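Local coordinates for cytosolic malate dehydrogenase (Trichomonas vaginalis, PDB 4UUO), which probably catalyses the reversible, NAD+-dependent interconversion of L-malate and oxaloacetate, at residues Leu7-Ala12 against Glu74-Val79; Ile23-Leu28 against Cys58-Val63. All coordinates share one frame; numbering follows the deposited sequence. Where two conformers were deposited one is given.

Overall arrangement
Both contacts belong to the NAD-binding Rossmann domain, and their centres lie about 16 Å apart. Along the chain, 7-12 comes first, followed by 23-28, 58-63 and 74-79, so interaction 1 spans the outer and interaction 2 the inner pair of segments. Interaction 1 packs helix 72-76 and the turn after it against strand 4-8 of the parallel sheet. Interaction 2 lies at the C-terminal end of helix 14-25, where it meets the loop entering strand 63-69, outermost of the sheet within this chain. Strand 4-8 and helix 14-25 are consecutive, and CD1 of Ile8 touches CD1 of Ile23 at 3.6 Å. The glycine-rich segment between them is the predicted dinucleotide-binding loop, while interaction 2 also reaches the second subunit.

Interaction 1: residues Leu7-Ala12 against Glu74-Val79; sequences LITGAA and EAFKGV
Leu7 packs into the pocket formed by Ala75, Phe76 and Val79, fastening helix 72-76 and its following turn to strand 4-8 of the Rossmann fold. With CG anti to the backbone N (chi1 169°), the isobutyl group is carried toward helix 72-76, and the fork at CG sends its methyls to different partners. CD2 lies over one face of the Phe76 ring, 3.5 Å from the centroid and slightly toward the rim; this CH-pi contact sits 16° from the ring normal. CD1 turns instead to Ala75, 3.9 Å from its CB and next to its carbonyl oxygen, an atom that also accepts a weak hydrogen bond from His37. Phe76 follows Ala75, and its ring extends past Leu7 to Thr9, whose CG2 approaches CZ obliquely at 4.3 Å. Helix 96-117 supplies further neighbours to the ring through Gln110, Ala113 and Leu114. Thr9 is the residue before Gly10, where the predicted NAD-binding loop begins, and its OG1 is hydrogen-bonded to Phe83 O in strand 81-84 and to Gly86 N just after it. After Phe76 the backbone reverses in a type II turn with Gly78 at positive phi, which brings Val79 back against Leu7. There its CG1, set anti to the carbonyl carbon, rests 3.9 Å from Leu7 CB.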
loop_
_atom_site.group_PDB
_atom_site.type_symbol
_atom_site.label_atom_id
_atom_site.label_comp_id
_atom_site.label_asym_id
_atom_site.label_seq_id
_atom_site.Cartn_x
_atom_site.Cartn_y
_atom_site.Cartn_z
ATOM N N LEU A 7 -0.315 13.355 -10.674
ATOM C CA LEU A 7 1.022 13.670 -10.189
ATOM C C LEU A 7 1.185 13.409 -8.696
ATOM O O LEU A 7 0.331 13.775 -7.888
ATOM C CB LEU A 7 1.362 15.132 -10.489
ATOM C CG LEU A 7 2.622 15.673 -9.803
ATOM C CD1 LEU A 7 3.892 15.161 -10.476
ATOM C CD2 LEU A 7 2.600 17.188 -9.748
ATOM N N ILE A 8 2.289 12.770 -8.336
ATOM C CA ILE A 8 2.664 12.672 -6.938
ATOM C C ILE A 8 4.068 13.216 -6.748
ATOM O O ILE A 8 5.025 12.708 -7.337
ATOM C CB ILE A 8 2.608 11.236 -6.417
ATOM C CG1 ILE A 8 1.221 10.634 -6.656
ATOM C CG2 ILE A 8 2.951 11.217 -4.940
ATOM C CD1 ILE A 8 1.176 9.133 -6.486
ATOM N N THR A 9 4.177 14.268 -5.945
ATOM C CA THR A 9 5.470 14.820 -5.569
ATOM C C THR A 9 6.006 14.041 -4.374
ATOM O O THR A 9 5.231 13.408 -3.653
ATOM C CB THR A 9 5.370 16.308 -5.218
ATOM O OG1 THR A 9 4.603 16.464 -4.019
ATOM C CG2 THR A 9 4.701 17.068 -6.346
ATOM N N GLY A 10 7.322 14.088 -4.171
ATOM C CA GLY A 10 7.970 13.326 -3.117
ATOM C C GLY A 10 7.635 11.850 -3.235
ATOM O O GLY A 10 7.469 11.157 -2.228
ATOM N N ALA A 11 7.550 11.376 -4.478
ATOM C CA ALA A 11 6.988 10.063 -4.795
ATOM C C ALA A 11 7.753 8.864 -4.213
ATOM O O ALA A 11 7.168 7.800 -4.013
ATOM C CB ALA A 11 6.871 9.912 -6.316
ATOM N N ALA A 12 9.046 9.015 -3.944
ATOM C CA ALA A 12 9.837 7.882 -3.457
ATOM C C ALA A 12 9.829 7.785 -1.927
ATOM O O ALA A 12 10.358 6.830 -1.346
ATOM C CB ALA A 12 11.267 7.970 -3.977
ATOM N N GLU A 74 8.150 18.718 -16.758
ATOM C CA GLU A 74 7.810 17.387 -17.242
ATOM C C GLU A 74 6.851 16.691 -16.276
ATOM O O GLU A 74 5.953 15.957 -16.694
ATOM C CB GLU A 74 9.074 16.546 -17.434
ATOM C CG GLU A 74 8.815 15.179 -18.047
ATOM C CD GLU A 74 10.056 14.306 -18.091
ATOM O OE1 GLU A 74 11.070 14.676 -17.460
ATOM O OE2 GLU A 74 10.011 13.246 -18.753
ATOM N N ALA A 75 7.050 16.938 -14.985
ATOM C CA ALA A 75 6.237 16.329 -13.936
ATOM C C ALA A 75 4.814 16.891 -13.883
ATOM O O ALA A 75 3.855 16.151 -13.643
ATOM C CB ALA A 75 6.913 16.509 -12.585
ATOM N N PHE A 76 4.683 18.196 -14.101
ATOM C CA PHE A 76 3.404 18.877 -13.925
ATOM C C PHE A 76 2.604 19.013 -15.213
ATOM O O PHE A 76 1.466 19.480 -15.182
ATOM C CB PHE A 76 3.623 20.272 -13.330
ATOM C CG PHE A 76 3.851 20.275 -11.845
ATOM C CD1 PHE A 76 5.108 20.020 -11.323
ATOM C CD2 PHE A 76 2.810 20.541 -10.974
ATOM C CE1 PHE A 76 5.316 20.025 -9.951
ATOM C CE2 PHE A 76 3.013 20.554 -9.607
ATOM C CZ PHE A 76 4.266 20.293 -9.094
ATOM N N LYS A 77 3.189 18.622 -16.344
ATOM C CA LYS A 77 2.540 18.854 -17.634
ATOM C C LYS A 77 1.283 17.998 -17.799
ATOM O O LYS A 77 1.303 16.784 -17.575
ATOM C CB LYS A 77 3.514 18.598 -18.795
ATOM C CG LYS A 77 4.018 17.167 -18.912
ATOM C CD LYS A 77 4.993 16.993 -20.073
ATOM C CE LYS A 77 5.384 15.524 -20.245
ATOM N NZ LYS A 77 5.844 14.902 -18.968
ATOM N N GLY A 78 0.186 18.663 -18.158
ATOM C CA GLY A 78 -1.058 18.003 -18.512
ATOM C C GLY A 78 -1.778 17.206 -17.439
ATOM O O GLY A 78 -2.699 16.448 -17.759
ATOM N N VAL A 79 -1.386 17.372 -16.177
ATOM C CA VAL A 79 -1.964 16.564 -15.103
ATOM C C VAL A 79 -3.357 17.057 -14.699
ATOM O O VAL A 79 -3.664 18.247 -14.788
ATOM C CB VAL A 79 -1.048 16.520 -13.842
ATOM C CG1 VAL A 79 0.290 15.859 -14.167
ATOM C CG2 VAL A 79 -0.844 17.908 -13.263
#

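Interaction 2: residues Ile23-Leu28 against Cys58-Val63; sequences IAKGDL and CAFPNV
A Schellman motif ends helix 14-25, and the last helical residues, Ala24 and Lys25, pack there against Phe60, Asn62 and Val63. Gly26 takes positive phi (116°), with Asp27 N directed to Arg22 O and a weak bond from Gly26 N to Ile23 O. Phe60 lays its ring flat against the helix backbone: Lys25 CA stands 4.0 Å from the centroid, only 7° off the ring normal, while Cys58 CB covers the opposite face nearer the rim. The stem of Lys25 passes the CE1/CZ side of the ring, with CG 4.0 Å from Phe60 CE1. Ala24 CB touches two side chains, Phe60 CD2 obliquely at 3.9 Å and Val63 CG2 at 3.5 Å. The carbonyl oxygen of Ala24 faces the carbon flank of the loop, against Asn62 CB and that same valine methyl. Asn62 CG is anti to the backbone N (chi1 -175°), which carries the amide alongside Gly26; in the conformer given, ND2 donates to Arg32 O. A type I turn from Phe60 to Val63, with Val63 N bonded to Phe60 O, presents the three side chains to the helix end. Asn245 and Arg22 of the second subunit pack on Phe60 and Lys25, placing the contact at the subunit interface. The whole joins the first helix of a Rossmann fold to a helix-strand connection.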
loop_
_atom_site.group_PDB
_atom_site.type_symbol
_atom_site.label_atom_id
_atom_site.label_comp_id
_atom_site.label_asym_id
_atom_site.label_seq_id
_atom_site.Cartn_x
_atom_site.Cartn_y
_atom_site.Cartn_z
ATOM N N ILE A 23 -3.175 4.224 -6.570
ATOM C CA ILE A 23 -3.635 4.955 -7.743
ATOM C C ILE A 23 -3.435 4.117 -9.000
ATOM O O ILE A 23 -4.307 4.054 -9.873
ATOM C CB ILE A 23 -2.894 6.301 -7.887
ATOM C CG1 ILE A 23 -3.239 7.218 -6.715
ATOM C CG2 ILE A 23 -3.236 6.978 -9.211
ATOM C CD1 ILE A 23 -2.396 8.453 -6.669
ATOM N N ALA A 24 -2.280 3.463 -9.067
ATOM C CA ALA A 24 -1.908 2.642 -10.209
ATOM C C ALA A 24 -2.797 1.406 -10.343
ATOM O O ALA A 24 -3.089 0.955 -11.451
ATOM C CB ALA A 24 -0.448 2.233 -10.092
ATOM N N LYS A 25 -3.215 0.853 -9.209
ATOM C CA LYS A 25 -4.111 -0.296 -9.205
ATOM C C LYS A 25 -5.476 0.093 -9.779
ATOM O O LYS A 25 -6.152 -0.716 -10.417
ATOM C CB LYS A 25 -4.261 -0.847 -7.785
ATOM C CG LYS A 25 -5.063 -2.126 -7.712
ATOM C CD LYS A 25 -5.686 -2.307 -6.344
ATOM C CE LYS A 25 -6.772 -3.369 -6.403
ATOM N NZ LYS A 25 -7.776 -3.053 -7.460
ATOM N N GLY A 26 -5.869 1.344 -9.550
ATOM C CA GLY A 26 -7.119 1.866 -10.066
ATOM C C GLY A 26 -8.086 2.226 -8.957
ATOM O O GLY A 26 -9.296 2.310 -9.178
ATOM N N ASP A 27 -7.546 2.446 -7.760
ATOM C CA ASP A 27 -8.366 2.706 -6.579
ATOM C C ASP A 27 -9.001 4.095 -6.599
ATOM O O ASP A 27 -10.061 4.311 -6.004
ATOM C CB ASP A 27 -7.530 2.545 -5.302
ATOM C CG ASP A 27 -7.235 1.094 -4.974
ATOM O OD1 ASP A 27 -7.483 0.220 -5.832
ATOM O OD2 ASP A 27 -6.761 0.826 -3.850
ATOM N N LEU A 28 -8.352 5.029 -7.284
ATOM C CA LEU A 28 -8.789 6.420 -7.269
ATOM C C LEU A 28 -9.791 6.734 -8.378
ATOM O O LEU A 28 -10.735 7.500 -8.169
ATOM C CB LEU A 28 -7.578 7.348 -7.378
ATOM C CG LEU A 28 -7.844 8.850 -7.477
ATOM C CD1 LEU A 28 -8.667 9.345 -6.292
ATOM C CD2 LEU A 28 -6.527 9.604 -7.576
ATOM N N CYS A 58 4.529 -4.992 -10.587
ATOM C CA CYS A 58 3.165 -5.198 -10.112
ATOM C C CYS A 58 2.227 -5.656 -11.223
ATOM O O CYS A 58 1.238 -6.347 -10.961
ATOM C CB CYS A 58 2.624 -3.924 -9.485
ATOM S SG CYS A 58 3.384 -3.532 -7.921
ATOM N N ALA A 59 2.546 -5.251 -12.452
ATOM C CA ALA A 59 1.805 -5.646 -13.651
ATOM C C ALA A 59 0.350 -5.196 -13.593
ATOM O O ALA A 59 -0.571 -5.976 -13.839
ATOM C CB ALA A 59 1.891 -7.150 -13.856
ATOM N N PHE A 60 0.153 -3.924 -13.263
ATOM C CA PHE A 60 -1.173 -3.329 -13.235
ATOM C C PHE A 60 -1.643 -2.961 -14.636
ATOM O O PHE A 60 -1.026 -2.127 -15.296
ATOM C CB PHE A 60 -1.175 -2.089 -12.346
ATOM C CG PHE A 60 -1.041 -2.395 -10.889
ATOM C CD1 PHE A 60 -1.756 -3.432 -10.322
ATOM C CD2 PHE A 60 -0.198 -1.649 -10.086
ATOM C CE1 PHE A 60 -1.642 -3.719 -8.979
ATOM C CE2 PHE A 60 -0.081 -1.931 -8.742
ATOM C CZ PHE A 60 -0.803 -2.973 -8.189
ATOM N N PRO A 61 -2.737 -3.585 -15.098
ATOM C CA PRO A 61 -3.282 -3.220 -16.410
ATOM C C PRO A 61 -3.804 -1.786 -16.424
ATOM O O PRO A 61 -3.785 -1.137 -17.467
ATOM C CB PRO A 61 -4.421 -4.229 -16.612
ATOM C CG PRO A 61 -4.771 -4.696 -15.244
ATOM C CD PRO A 61 -3.493 -4.679 -14.466
ATOM N N ASN A 62 -4.233 -1.296 -15.264
ATOM C CA ASN A 62 -4.797 0.044 -15.138
ATOM C C ASN A 62 -3.783 1.154 -15.422
ATOM O O ASN A 62 -4.153 2.312 -15.617
ATOM C CB ASN A 62 -5.390 0.224 -13.736
ATOM C CG ASN A 62 -6.107 1.549 -13.568
ATOM O OD1 ASN A 62 -5.514 2.537 -13.136
ATOM N ND2 ASN A 62 -7.391 1.575 -13.913
ATOM N N VAL A 63 -2.500 0.804 -15.439
ATOM C CA VAL A 63 -1.453 1.805 -15.660
ATOM C C VAL A 63 -1.142 2.022 -17.143
ATOM O O VAL A 63 -0.495 1.193 -17.788
ATOM C CB VAL A 63 -0.147 1.429 -14.930
ATOM C CG1 VAL A 63 0.935 2.468 -15.203
ATOM C CG2 VAL A 63 -0.392 1.302 -13.440
#